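Local coordinates for protein PTHB1 (Homo sapiens, PDB 4YD8) that serves as a subunit of the BBSome, a coat complex thought to sort specific membrane proteins to the primary cilium, at residues D20-D25 against S48-L53; G27-A32 against I44-F49; F90-E95 against F168-Y173; P185-Y190 against L250-V255; S263-G268 against F294-S299. All coordinates share one frame; numbering follows the deposited sequence.

In the fold
All five contacts belong to the seven-bladed beta-propeller that forms the N-terminal part of PTHB1. Contact 2 is buried nearest the centre of the chain and is the one built on a backbone hydrogen-bond ladder, within one blade. Contact 1 shares S48 and F49 with it but lies farther out, where carboxylates and a turn take over. Contacts 4 and 5 use neighbouring strands of another blade, 249-255 and 263-268; each joins that blade to an adjacent one by apolar side chains with no hydrogen bond between the segments. Contact 3, farthest from the centre, also links two blades, but through loops, a glutamate and a water.

Contact 1: residues D20-D25 against S48-L53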
# COMPACT_ATOMS: atom_id res chain seq x y z
N ASP A 20 5.79 21.93 -1.82
CA ASP A 20 5.14 23.09 -1.23
C ASP A 20 3.63 22.98 -1.33
O ASP A 20 3.06 23.16 -2.41
CB ASP A 20 5.61 24.38 -1.91
CG ASP A 20 5.40 25.60 -1.05
OD1 ASP A 20 4.26 26.10 -0.99
OD2 ASP A 20 6.38 26.06 -0.42
N LYS A 21 3.00 22.69 -0.20
CA LYS A 21 1.55 22.51 -0.12
C LYS A 21 1.06 21.47 -1.12
O LYS A 21 0.04 21.66 -1.78
CB LYS A 21 0.83 23.85 -0.35
CG LYS A 21 1.35 25.00 0.50
CD LYS A 21 1.66 24.57 1.94
CE LYS A 21 2.12 25.75 2.79
NZ LYS A 21 3.50 25.53 3.33
N GLU A 22 1.79 20.37 -1.24
CA GLU A 22 1.34 19.24 -2.02
C GLU A 22 0.36 18.40 -1.20
O GLU A 22 0.33 18.50 0.03
CB GLU A 22 2.54 18.40 -2.50
CG GLU A 22 3.50 19.21 -3.38
CD GLU A 22 4.56 18.37 -4.07
OE1 GLU A 22 4.37 17.14 -4.22
OE2 GLU A 22 5.59 18.94 -4.48
N GLU A 23 -0.44 17.59 -1.88
CA GLU A 23 -1.46 16.75 -1.26
C GLU A 23 -1.24 15.30 -1.64
O GLU A 23 -0.75 14.97 -2.73
CB GLU A 23 -2.88 17.21 -1.67
CG GLU A 23 -3.17 18.67 -1.36
CD GLU A 23 -4.42 19.20 -2.05
OE1 GLU A 23 -5.02 18.47 -2.87
OE2 GLU A 23 -4.81 20.35 -1.76
N PHE A 24 -1.58 14.42 -0.70
CA PHE A 24 -1.31 12.99 -0.82
C PHE A 24 -2.48 12.23 -0.23
O PHE A 24 -3.24 12.78 0.57
CB PHE A 24 -0.04 12.62 -0.05
CG PHE A 24 1.16 13.42 -0.46
CD1 PHE A 24 1.36 14.71 0.01
CD2 PHE A 24 2.11 12.87 -1.30
CE1 PHE A 24 2.46 15.44 -0.38
CE2 PHE A 24 3.22 13.60 -1.68
CZ PHE A 24 3.39 14.89 -1.22
N ASP A 25 -2.64 10.97 -0.59
CA ASP A 25 -3.64 10.14 0.08
C ASP A 25 -3.11 8.72 0.21
O ASP A 25 -1.95 8.46 -0.14
CB ASP A 25 -4.97 10.15 -0.68
CG ASP A 25 -6.18 9.96 0.24
OD1 ASP A 25 -6.03 9.41 1.36
OD2 ASP A 25 -7.28 10.37 -0.17
N SER A 48 2.81 12.33 -5.62
CA SER A 48 1.86 13.33 -5.13
C SER A 48 0.81 13.68 -6.18
O SER A 48 0.99 13.42 -7.37
CB SER A 48 2.59 14.61 -4.68
OG SER A 48 2.88 15.49 -5.75
N PHE A 49 -0.29 14.26 -5.72
CA PHE A 49 -1.35 14.66 -6.65
C PHE A 49 -0.88 15.89 -7.45
O PHE A 49 -1.56 16.33 -8.37
CB PHE A 49 -2.66 14.99 -5.92
CG PHE A 49 -3.26 13.85 -5.16
CD1 PHE A 49 -2.88 12.54 -5.39
CD2 PHE A 49 -4.23 14.11 -4.18
CE1 PHE A 49 -3.45 11.51 -4.68
CE2 PHE A 49 -4.80 13.08 -3.47
CZ PHE A 49 -4.41 11.78 -3.72
N MSE A 50 0.25 16.46 -7.09
CA MSE A 50 0.87 17.52 -7.83
C MSE A 50 1.83 17.00 -8.88
O MSE A 50 2.50 17.78 -9.52
CB MSE A 50 1.58 18.47 -6.90
CG MSE A 50 0.70 19.50 -6.17
SE MSE A 50 -0.94 18.82 -5.37
CE MSE A 50 -1.76 20.47 -4.70
N GLY A 51 1.91 15.71 -9.06
CA GLY A 51 2.60 15.12 -10.21
C GLY A 51 4.04 14.72 -9.97
O GLY A 51 4.67 14.16 -10.86
N TYR A 52 4.57 15.01 -8.79
CA TYR A 52 5.95 14.62 -8.45
C TYR A 52 6.09 13.20 -7.93
O TYR A 52 5.32 12.75 -7.10
CB TYR A 52 6.54 15.58 -7.41
CG TYR A 52 6.85 16.94 -7.98
CD1 TYR A 52 8.05 17.19 -8.62
CD2 TYR A 52 5.92 17.98 -7.90
CE1 TYR A 52 8.33 18.44 -9.17
CE2 TYR A 52 6.19 19.23 -8.44
CZ TYR A 52 7.39 19.45 -9.07
OH TYR A 52 7.66 20.69 -9.60
N LEU A 53 7.12 12.50 -8.42
CA LEU A 53 7.51 11.20 -7.90
C LEU A 53 8.86 11.36 -7.20
O LEU A 53 9.81 11.89 -7.79
CB LEU A 53 7.61 10.16 -9.04
CG LEU A 53 7.76 8.66 -8.73
CD1 LEU A 53 9.12 8.29 -8.14
CD2 LEU A 53 6.66 8.17 -7.82
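E22 reaches over the turn that starts at S48 and takes the serine hydroxyl as a donor: S48 OG gives its proton to E22 OE1 at 2.7 Å, approaching from above the carboxylate plane, 40° out of it. E22 CG lies beside its own backbone N (chi1 -60°) and the chain then runs extended, carrying the carboxylate to the serine. S48 OG also receives a weak bond from M50 N at 3.1 Å, so a small hydroxyl serves as donor and acceptor at once, which suits serine to the first position of this type I turn, S48 to G51. E22 OE2 pairs with R54 in a salt bridge; the S48 hydroxyl on OE1 and R54 on OE2 would be expected to keep the buried glutamate ionised. The Y52 ring packs against the same carboxylate, its CD2 3.6 Å from E22 OE2. On the backbone, F49 N donates to E23 O at 3.1 Å, almost straight at 174°. E23 N, by contrast, is buried with no hydrogen-bond partner, 3.7 Å from SE of the selenomethionine M50. The F24 ring meets S48 through CE2, 3.2 Å from S48 CB, while the F49 ring lays one face over F24 CA. Segment 20-25, in the loop between strands 8-17 and 29-32, covers the turn between strands 43-47 and 52-56, with F24 also touching V46 and Y52 reaching strand 72-77.

Contact 2: residues G27-A32 against I44-F49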
# COMPACT_ATOMS: atom_id res chain seq x y z
N GLY A 27 -2.32 5.14 -0.84
CA GLY A 27 -1.92 4.80 -2.19
C GLY A 27 -0.63 5.48 -2.62
O GLY A 27 0.09 4.94 -3.46
N CYS A 28 -0.34 6.65 -2.05
CA CYS A 28 0.78 7.47 -2.51
C CYS A 28 2.12 7.06 -1.91
O CYS A 28 3.14 7.58 -2.31
CB CYS A 28 0.53 8.94 -2.16
SG CYS A 28 -0.73 9.72 -3.21
N LEU A 29 2.09 6.16 -0.93
CA LEU A 29 3.32 5.74 -0.21
C LEU A 29 3.66 4.27 -0.48
O LEU A 29 2.81 3.39 -0.30
CB LEU A 29 3.13 5.97 1.30
CG LEU A 29 4.28 5.45 2.18
CD1 LEU A 29 5.57 6.21 1.87
CD2 LEU A 29 3.89 5.55 3.66
N CYS A 30 4.89 4.01 -0.89
CA CYS A 30 5.33 2.65 -1.11
C CYS A 30 6.72 2.46 -0.52
O CYS A 30 7.58 3.34 -0.62
CB CYS A 30 5.31 2.33 -2.61
SG CYS A 30 5.74 0.63 -2.99
N LEU A 31 6.91 1.33 0.15
CA LEU A 31 8.20 0.96 0.72
C LEU A 31 8.69 -0.32 0.06
O LEU A 31 8.11 -1.38 0.26
CB LEU A 31 8.09 0.74 2.23
CG LEU A 31 8.63 1.73 3.26
CD1 LEU A 31 8.41 1.17 4.68
CD2 LEU A 31 10.12 2.03 3.04
N ALA A 32 9.76 -0.24 -0.73
CA ALA A 32 10.20 -1.42 -1.46
C ALA A 32 11.63 -1.30 -1.95
O ALA A 32 12.18 -0.20 -2.04
CB ALA A 32 9.27 -1.66 -2.68
N ILE A 44 11.94 4.61 0.16
CA ILE A 44 10.62 5.22 0.28
C ILE A 44 10.26 5.81 -1.08
O ILE A 44 11.02 6.62 -1.62
CB ILE A 44 10.58 6.32 1.34
CG1 ILE A 44 11.06 5.80 2.70
CG2 ILE A 44 9.19 6.91 1.47
CD1 ILE A 44 11.26 6.92 3.69
N ILE A 45 9.13 5.39 -1.63
CA ILE A 45 8.64 5.97 -2.88
C ILE A 45 7.35 6.69 -2.59
O ILE A 45 6.43 6.11 -2.02
CB ILE A 45 8.38 4.91 -3.98
CG1 ILE A 45 9.63 4.06 -4.23
CG2 ILE A 45 7.88 5.60 -5.27
CD1 ILE A 45 9.57 2.70 -3.61
N VAL A 46 7.29 7.97 -2.96
CA VAL A 46 6.08 8.75 -2.75
C VAL A 46 5.69 9.51 -4.01
O VAL A 46 6.52 10.22 -4.59
CB VAL A 46 6.22 9.77 -1.59
CG1 VAL A 46 4.89 10.52 -1.39
CG2 VAL A 46 6.60 9.08 -0.29
N GLY A 47 4.43 9.35 -4.44
CA GLY A 47 3.91 10.15 -5.54
C GLY A 47 2.91 11.16 -4.99
O GLY A 47 2.26 10.90 -3.98
N SER A 48 2.81 12.33 -5.62
CA SER A 48 1.86 13.33 -5.13
C SER A 48 0.81 13.68 -6.18
O SER A 48 0.99 13.42 -7.37
CB SER A 48 2.59 14.61 -4.68
OG SER A 48 2.88 15.49 -5.75
N PHE A 49 -0.29 14.26 -5.72
CA PHE A 49 -1.35 14.66 -6.65
C PHE A 49 -0.88 15.89 -7.45
O PHE A 49 -1.56 16.33 -8.37
CB PHE A 49 -2.66 14.99 -5.92
CG PHE A 49 -3.26 13.85 -5.16
CD1 PHE A 49 -2.88 12.54 -5.39
CD2 PHE A 49 -4.23 14.11 -4.18
CE1 PHE A 49 -3.45 11.51 -4.68
CE2 PHE A 49 -4.80 13.08 -3.47
CZ PHE A 49 -4.41 11.78 -3.72
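C28, which loses more surface here than any other residue of the two segments, faces the C-terminal end of strand 43-47 with both its sulfur and its carbonyl. Its SG lies beside its own backbone N, anti to the carbonyl carbon (chi1 -73°), which turns the sulfur toward F49: SG comes within 3.6 Å of F49 CE1, an oblique sulfur-aromatic contact that suits a polarisable thiol. C28 CB also lies 3.2 Å from G47 O, a buried carbonyl without a hydrogen-bond partner. The carbonyl of C28 is better served, since G47 N donates to C28 O at 3.1 Å and the CA-H of V46 points at the same oxygen, with CA 3.2 Å away.

I45 comes second. It forms an antiparallel hydrogen-bonded pair with C30, both bonds 2.8 Å long: C30 N to I45 O and I45 N to C30 O. Its CD1 extends along the partner strand to lie 3.6 Å from C30 O and close to A32.

I44 is third, on the sheet face that also carries L29, L31 and V46. I44 CG2 and V46 CG2 both touch L29 CD1, each at 3.7 Å, and branched or forked apolar chains suit this face because it packs on strands 334-342 and 348-353 of one neighbouring blade. C30 and I45, on the other face, meet V87 in the first strand of the next blade. This is the antiparallel hairpin made by the first two strands of a four-stranded beta-propeller blade.

Contact 3: residues F90-E95 against F168-Y173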
# COMPACT_ATOMS: atom_id res chain seq x y z
N PHE A 90 6.70 -6.35 -12.79
CA PHE A 90 5.78 -5.87 -13.81
C PHE A 90 6.34 -5.99 -15.23
O PHE A 90 5.67 -5.61 -16.19
CB PHE A 90 5.43 -4.41 -13.53
CG PHE A 90 4.80 -4.17 -12.19
CD1 PHE A 90 3.84 -5.05 -11.69
CD2 PHE A 90 5.17 -3.07 -11.44
CE1 PHE A 90 3.25 -4.82 -10.44
CE2 PHE A 90 4.57 -2.83 -10.18
CZ PHE A 90 3.62 -3.70 -9.69
N VAL A 91 7.56 -6.52 -15.37
CA VAL A 91 8.18 -6.63 -16.70
C VAL A 91 8.42 -8.09 -17.09
O VAL A 91 8.99 -8.87 -16.33
CB VAL A 91 9.51 -5.83 -16.76
CG1 VAL A 91 10.27 -6.07 -18.09
CG2 VAL A 91 9.21 -4.34 -16.54
N SER A 92 7.95 -8.48 -18.27
CA SER A 92 8.06 -9.88 -18.67
C SER A 92 9.52 -10.26 -18.91
O SER A 92 10.32 -9.45 -19.35
CB SER A 92 7.22 -10.15 -19.93
OG SER A 92 7.68 -9.38 -21.02
N GLY A 93 9.88 -11.49 -18.57
CA GLY A 93 11.21 -12.00 -18.88
C GLY A 93 12.23 -11.71 -17.77
O GLY A 93 13.37 -12.16 -17.85
N THR A 94 11.81 -10.97 -16.75
CA THR A 94 12.65 -10.75 -15.57
C THR A 94 11.83 -10.78 -14.29
O THR A 94 10.63 -10.49 -14.29
CB THR A 94 13.41 -9.40 -15.65
OG1 THR A 94 14.20 -9.21 -14.46
CG2 THR A 94 12.45 -8.24 -15.78
N GLU A 95 12.48 -11.12 -13.18
CA GLU A 95 11.81 -11.05 -11.89
C GLU A 95 12.25 -9.83 -11.09
O GLU A 95 11.86 -9.66 -9.93
CB GLU A 95 12.04 -12.34 -11.10
CG GLU A 95 11.27 -13.51 -11.70
CD GLU A 95 11.13 -14.69 -10.76
OE1 GLU A 95 10.54 -14.52 -9.68
OE2 GLU A 95 11.60 -15.78 -11.11
N PHE A 168 -4.18 -6.05 -16.76
CA PHE A 168 -3.04 -5.92 -17.65
C PHE A 168 -2.02 -7.02 -17.37
O PHE A 168 -1.58 -7.19 -16.24
CB PHE A 168 -2.38 -4.55 -17.47
CG PHE A 168 -3.27 -3.40 -17.87
CD1 PHE A 168 -4.19 -2.87 -16.98
CD2 PHE A 168 -3.19 -2.88 -19.15
CE1 PHE A 168 -5.02 -1.83 -17.37
CE2 PHE A 168 -4.02 -1.82 -19.54
CZ PHE A 168 -4.93 -1.30 -18.64
N GLU A 169 -1.68 -7.77 -18.41
CA GLU A 169 -0.67 -8.80 -18.30
C GLU A 169 0.67 -8.18 -18.69
O GLU A 169 1.11 -8.30 -19.83
CB GLU A 169 -1.03 -10.00 -19.19
CG GLU A 169 -2.31 -10.71 -18.76
CD GLU A 169 -2.69 -11.88 -19.66
OE1 GLU A 169 -2.13 -11.99 -20.77
OE2 GLU A 169 -3.55 -12.68 -19.25
N GLN A 170 1.26 -7.48 -17.73
CA GLN A 170 2.50 -6.74 -17.93
C GLN A 170 2.36 -5.82 -19.16
O GLN A 170 1.53 -4.92 -19.14
CB GLN A 170 3.68 -7.72 -18.03
CG GLN A 170 3.76 -8.56 -16.72
CD GLN A 170 4.90 -9.56 -16.67
OE1 GLN A 170 5.07 -10.38 -17.57
NE2 GLN A 170 5.68 -9.51 -15.58
N GLU A 171 3.15 -6.05 -20.22
CA GLU A 171 3.14 -5.15 -21.38
C GLU A 171 1.85 -5.17 -22.19
O GLU A 171 1.69 -4.36 -23.10
CB GLU A 171 4.30 -5.49 -22.35
CG GLU A 171 5.71 -5.23 -21.79
CD GLU A 171 6.22 -6.37 -20.91
OE1 GLU A 171 5.58 -7.44 -20.90
OE2 GLU A 171 7.26 -6.19 -20.23
N SER A 172 0.93 -6.10 -21.92
CA SER A 172 -0.27 -6.15 -22.76
C SER A 172 -1.58 -6.12 -21.97
O SER A 172 -1.68 -6.67 -20.87
CB SER A 172 -0.24 -7.38 -23.68
OG SER A 172 0.02 -8.57 -22.96
N TYR A 173 -2.58 -5.46 -22.54
CA TYR A 173 -3.91 -5.41 -21.96
C TYR A 173 -4.58 -6.76 -22.13
O TYR A 173 -4.58 -7.32 -23.23
CB TYR A 173 -4.74 -4.31 -22.62
CG TYR A 173 -6.14 -4.18 -22.08
CD1 TYR A 173 -6.37 -3.94 -20.74
CD2 TYR A 173 -7.24 -4.26 -22.93
CE1 TYR A 173 -7.65 -3.80 -20.25
CE2 TYR A 173 -8.53 -4.13 -22.45
CZ TYR A 173 -8.73 -3.90 -21.11
OH TYR A 173 -10.01 -3.76 -20.63
O HOH W 1 8.02 -11.35 -14.90
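S92 is gripped twice by the carboxylate of E171, a link between neighbouring blades of the beta-propeller. S92 N donates to E171 OE2 at 3.1 Å and 162°, using the syn lone pair, while S92 OG donates to E171 OE1 at 2.9 Å from above the carboxylate plane. A bend at chi2 (82°) swings the glutamate's end over to the serine. With an alanine in place of E171, S92 N and OG would probably lose their shared acceptor, and the 91-94 turn would be less firmly tied to the facing hairpin.

Q170 is the second polar link. Its NE2 donates to K89 O and, at 3.1 Å, to a water that also lies 2.8 Å from T94 O, to which it probably donates. Each residue rides on a tight turn: Q170 and E171 are the central pair of a type II' turn from E169 to S172 that joins strands 164-169 and 172-178, whereas S92 and G93 occupy the middle of a type II turn from V91 to T94. The positive phi at G93 is natural for glycine; Q170 also has a positive phi, and H133 bonds to its carbonyl.

Packing completes the contact. V91 lays CG1 against the carboxylate, and F90 turns its ring away to meet, edge-to-face, Y144, next in sequence to G145, a residue critical for protein stability. The aliphatic part of the extended Q170 chain lies against the F90 carbonyl, with Q170 CB 3.4 Å from F90 O.

Contact 4: residues P185-Y190 against L250-V255; sequences PGPLAY and LDICIV
P187 and I252 open the apolar part of this contact, their side chains crossing at about a right angle with P187 CG 3.8 Å from I252 CG1. The two branches of I252 divide the work: CG1, placed beside the backbone N (chi1 -58°), carries CD1 toward the proline, whereas CG2 reaches A189 CB at 4.0 Å. A189 CB also meets I254 CD1 at 3.9 Å, so one methyl sits between two isoleucines. The small side chain of alanine suits this place between two branched neighbours.

Contacts between side chain and backbone form a second group. P187 CB rests 3.8 Å from D251 CA, I252 CD1 lies 3.7 Å from P187 O, and I254 CD1 packs 3.5 Å from Y190 O.

No hydrogen bond crosses the interface. P187 O is bonded to T199 OG1 outside it, and Y190, pointing away, gives its hydroxyl to a bond with D195 while its ring meets F147 near G145. D251 OD1 makes a weak bond within its own strand, with I252 N.

The strands 188-190 and 251-255 run nearly parallel, 10° apart, yet exchange no backbone bonds. L250 and D251 both face L267 in a classic beta bulge as strand 249-255 turns its corner. First strands of successive blades, laid side by side and joined by apolar residues, are typical of a beta-propeller.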
# COMPACT_ATOMS: atom_id res chain seq x y z
N PRO A 185 -16.42 3.53 -6.18
CA PRO A 185 -15.34 2.55 -6.11
C PRO A 185 -14.76 2.41 -4.69
O PRO A 185 -14.44 3.41 -4.04
CB PRO A 185 -14.28 3.09 -7.08
CG PRO A 185 -14.54 4.55 -7.16
CD PRO A 185 -16.04 4.72 -6.98
N GLY A 186 -14.65 1.17 -4.23
CA GLY A 186 -14.11 0.89 -2.91
C GLY A 186 -12.64 0.50 -3.02
O GLY A 186 -12.07 0.48 -4.11
N PRO A 187 -12.03 0.17 -1.87
CA PRO A 187 -10.65 -0.31 -1.89
C PRO A 187 -10.57 -1.62 -2.66
O PRO A 187 -11.58 -2.33 -2.79
CB PRO A 187 -10.31 -0.52 -0.39
CG PRO A 187 -11.62 -0.58 0.31
CD PRO A 187 -12.62 0.21 -0.53
N LEU A 188 -9.38 -1.94 -3.17
CA LEU A 188 -9.21 -3.10 -4.02
C LEU A 188 -7.96 -3.89 -3.63
O LEU A 188 -6.91 -3.30 -3.43
CB LEU A 188 -9.12 -2.67 -5.49
CG LEU A 188 -8.89 -3.76 -6.54
CD1 LEU A 188 -10.16 -4.59 -6.76
CD2 LEU A 188 -8.43 -3.14 -7.86
N ALA A 189 -8.08 -5.21 -3.54
CA ALA A 189 -6.91 -6.03 -3.21
C ALA A 189 -7.00 -7.39 -3.89
O ALA A 189 -8.09 -7.88 -4.19
CB ALA A 189 -6.77 -6.19 -1.67
N TYR A 190 -5.84 -7.98 -4.16
CA TYR A 190 -5.76 -9.32 -4.73
C TYR A 190 -5.33 -10.32 -3.67
O TYR A 190 -4.37 -10.09 -2.93
CB TYR A 190 -4.78 -9.35 -5.91
CG TYR A 190 -4.51 -10.76 -6.42
CD1 TYR A 190 -5.50 -11.48 -7.09
CD2 TYR A 190 -3.29 -11.38 -6.21
CE1 TYR A 190 -5.28 -12.77 -7.55
CE2 TYR A 190 -3.05 -12.67 -6.67
CZ TYR A 190 -4.06 -13.36 -7.34
OH TYR A 190 -3.85 -14.65 -7.79
N LEU A 250 -12.54 1.82 4.59
CA LEU A 250 -11.45 2.72 4.22
C LEU A 250 -10.37 2.01 3.41
O LEU A 250 -9.78 2.59 2.49
CB LEU A 250 -10.83 3.34 5.48
CG LEU A 250 -11.69 4.30 6.30
CD1 LEU A 250 -10.95 4.76 7.54
CD2 LEU A 250 -12.11 5.49 5.45
N ASP A 251 -10.09 0.76 3.76
CA ASP A 251 -8.98 0.06 3.15
C ASP A 251 -9.16 -1.45 3.32
O ASP A 251 -9.90 -1.89 4.21
CB ASP A 251 -7.65 0.53 3.78
CG ASP A 251 -6.44 0.24 2.90
OD1 ASP A 251 -6.63 -0.19 1.75
OD2 ASP A 251 -5.29 0.48 3.36
N ILE A 252 -8.49 -2.21 2.46
CA ILE A 252 -8.37 -3.66 2.59
C ILE A 252 -6.90 -4.02 2.45
O ILE A 252 -6.21 -3.47 1.60
CB ILE A 252 -9.15 -4.44 1.51
CG1 ILE A 252 -10.62 -4.09 1.52
CG2 ILE A 252 -8.97 -5.95 1.69
CD1 ILE A 252 -11.27 -4.49 0.20
N CYS A 253 -6.45 -4.97 3.25
CA CYS A 253 -5.07 -5.44 3.19
C CYS A 253 -5.08 -6.96 3.34
O CYS A 253 -5.57 -7.47 4.34
CB CYS A 253 -4.23 -4.81 4.31
SG CYS A 253 -2.44 -5.22 4.19
N ILE A 254 -4.55 -7.69 2.36
CA ILE A 254 -4.51 -9.15 2.49
C ILE A 254 -3.11 -9.60 2.86
O ILE A 254 -2.17 -9.31 2.14
CB ILE A 254 -4.95 -9.84 1.20
CG1 ILE A 254 -6.39 -9.41 0.86
CG2 ILE A 254 -4.86 -11.36 1.35
CD1 ILE A 254 -6.86 -9.90 -0.46
N VAL A 255 -2.99 -10.31 3.98
CA VAL A 255 -1.67 -10.73 4.48
C VAL A 255 -1.64 -12.19 4.94
O VAL A 255 -2.65 -12.76 5.35
CB VAL A 255 -1.21 -9.87 5.69
CG1 VAL A 255 -1.22 -8.40 5.35
CG2 VAL A 255 -2.11 -10.12 6.87

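Contact 5: residues S263-G268 against F294-S299; sequences SVFVLG and FLPYCS
L267 stands directly over the ring of F294 in the closely packed half of this contact: L267 CB is 3.6 Å from the ring centroid and only 4° off its normal, a well-centred CH-pi contact. P296 CD covers the opposite face, so the ring is held between an aliphatic group on each side, while F265 O lies at its edge, 3.7 Å from F294 CZ. F265 CG sits beside its own backbone N (chi1 -73°), which turns the second ring to P296, whose CG lies over one face at 3.5 Å from F265 CG. A flat ring suits F294 because it fills the slot between leucine and proline, and a rigid proline offers a fixed apolar edge.

Trading the F294 ring for a serine would probably leave L267 and P296 facing a gap, and the F265 carbonyl would lose the ring edge beside it.

Beyond P296 the chain makes no contact with 263-268: Y297, C298 and S299 are partly exposed. The backbones remain wide apart even in the packed half, their axes 8.4 Å from each other at the closest. With no hydrogen bond across it, this interface between strands of successive propeller blades depends on how well rings, leucine and proline fit together.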
# COMPACT_ATOMS: atom_id res chain seq x y z
N SER A 263 -5.23 -14.01 5.59
CA SER A 263 -6.27 -13.20 6.21
C SER A 263 -6.59 -11.95 5.40
O SER A 263 -5.70 -11.27 4.88
CB SER A 263 -5.85 -12.77 7.62
OG SER A 263 -5.88 -13.86 8.54
N VAL A 264 -7.88 -11.65 5.33
CA VAL A 264 -8.37 -10.44 4.69
C VAL A 264 -8.64 -9.39 5.75
O VAL A 264 -9.57 -9.54 6.54
CB VAL A 264 -9.67 -10.71 3.91
CG1 VAL A 264 -10.16 -9.42 3.28
CG2 VAL A 264 -9.44 -11.79 2.86
N PHE A 265 -7.84 -8.33 5.81
CA PHE A 265 -8.13 -7.31 6.82
C PHE A 265 -8.89 -6.17 6.19
O PHE A 265 -8.54 -5.71 5.09
CB PHE A 265 -6.84 -6.81 7.47
CG PHE A 265 -6.24 -7.80 8.40
CD1 PHE A 265 -5.45 -8.83 7.93
CD2 PHE A 265 -6.50 -7.72 9.76
CE1 PHE A 265 -4.90 -9.75 8.82
CE2 PHE A 265 -5.94 -8.63 10.63
CZ PHE A 265 -5.16 -9.65 10.15
N VAL A 266 -9.95 -5.72 6.87
CA VAL A 266 -10.73 -4.59 6.41
C VAL A 266 -10.76 -3.49 7.47
O VAL A 266 -11.10 -3.73 8.64
CB VAL A 266 -12.18 -4.99 6.06
CG1 VAL A 266 -12.94 -3.77 5.51
CG2 VAL A 266 -12.15 -6.11 5.02
N LEU A 267 -10.34 -2.30 7.07
CA LEU A 267 -10.45 -1.13 7.92
C LEU A 267 -11.75 -0.40 7.62
O LEU A 267 -11.86 0.25 6.59
CB LEU A 267 -9.28 -0.17 7.71
CG LEU A 267 -9.29 1.04 8.65
CD1 LEU A 267 -9.09 0.58 10.11
CD2 LEU A 267 -8.20 2.05 8.26
N GLY A 268 -12.71 -0.49 8.53
CA GLY A 268 -13.97 0.21 8.36
C GLY A 268 -13.92 1.56 9.06
O GLY A 268 -12.96 1.86 9.77
N PHE A 294 -4.28 2.03 8.04
CA PHE A 294 -3.84 0.86 8.82
C PHE A 294 -2.87 -0.02 8.04
O PHE A 294 -2.65 0.19 6.84
CB PHE A 294 -5.11 0.13 9.32
CG PHE A 294 -5.67 -0.95 8.41
CD1 PHE A 294 -5.64 -0.83 7.01
CD2 PHE A 294 -6.16 -2.14 8.95
CE1 PHE A 294 -6.16 -1.84 6.18
CE2 PHE A 294 -6.74 -3.13 8.14
CZ PHE A 294 -6.71 -2.99 6.75
N LEU A 295 -2.24 -0.95 8.75
CA LEU A 295 -1.32 -1.89 8.15
C LEU A 295 -1.11 -3.09 9.07
O LEU A 295 -0.39 -2.97 10.07
CB LEU A 295 0.05 -1.23 7.86
CG LEU A 295 1.01 -2.20 7.16
CD1 LEU A 295 0.65 -2.30 5.68
CD2 LEU A 295 2.46 -1.79 7.36
N PRO A 296 -1.73 -4.23 8.75
CA PRO A 296 -1.34 -5.51 9.37
C PRO A 296 0.08 -5.81 8.92
O PRO A 296 0.27 -6.01 7.71
CB PRO A 296 -2.33 -6.53 8.78
CG PRO A 296 -3.41 -5.71 8.11
CD PRO A 296 -2.75 -4.42 7.70
N TYR A 297 1.05 -5.83 9.83
CA TYR A 297 2.46 -5.72 9.41
C TYR A 297 3.36 -6.85 9.87
O TYR A 297 4.47 -7.00 9.35
CB TYR A 297 3.06 -4.39 9.88
CG TYR A 297 3.27 -4.27 11.39
CD1 TYR A 297 2.23 -3.87 12.22
CD2 TYR A 297 4.51 -4.54 11.98
CE1 TYR A 297 2.40 -3.76 13.59
CE2 TYR A 297 4.69 -4.43 13.37
CZ TYR A 297 3.63 -4.04 14.16
OH TYR A 297 3.77 -3.93 15.53
N CYS A 298 2.92 -7.65 10.84
CA CYS A 298 3.75 -8.78 11.27
C CYS A 298 2.97 -9.70 12.18
O CYS A 298 1.87 -9.38 12.64
CB CYS A 298 5.02 -8.31 11.98
SG CYS A 298 4.83 -7.92 13.75
N SER A 299 3.57 -10.85 12.45
CA SER A 299 3.07 -11.74 13.48
C SER A 299 4.18 -12.02 14.48
O SER A 299 5.27 -12.46 14.08
CB SER A 299 2.56 -13.05 12.88
OG SER A 299 2.39 -14.00 13.91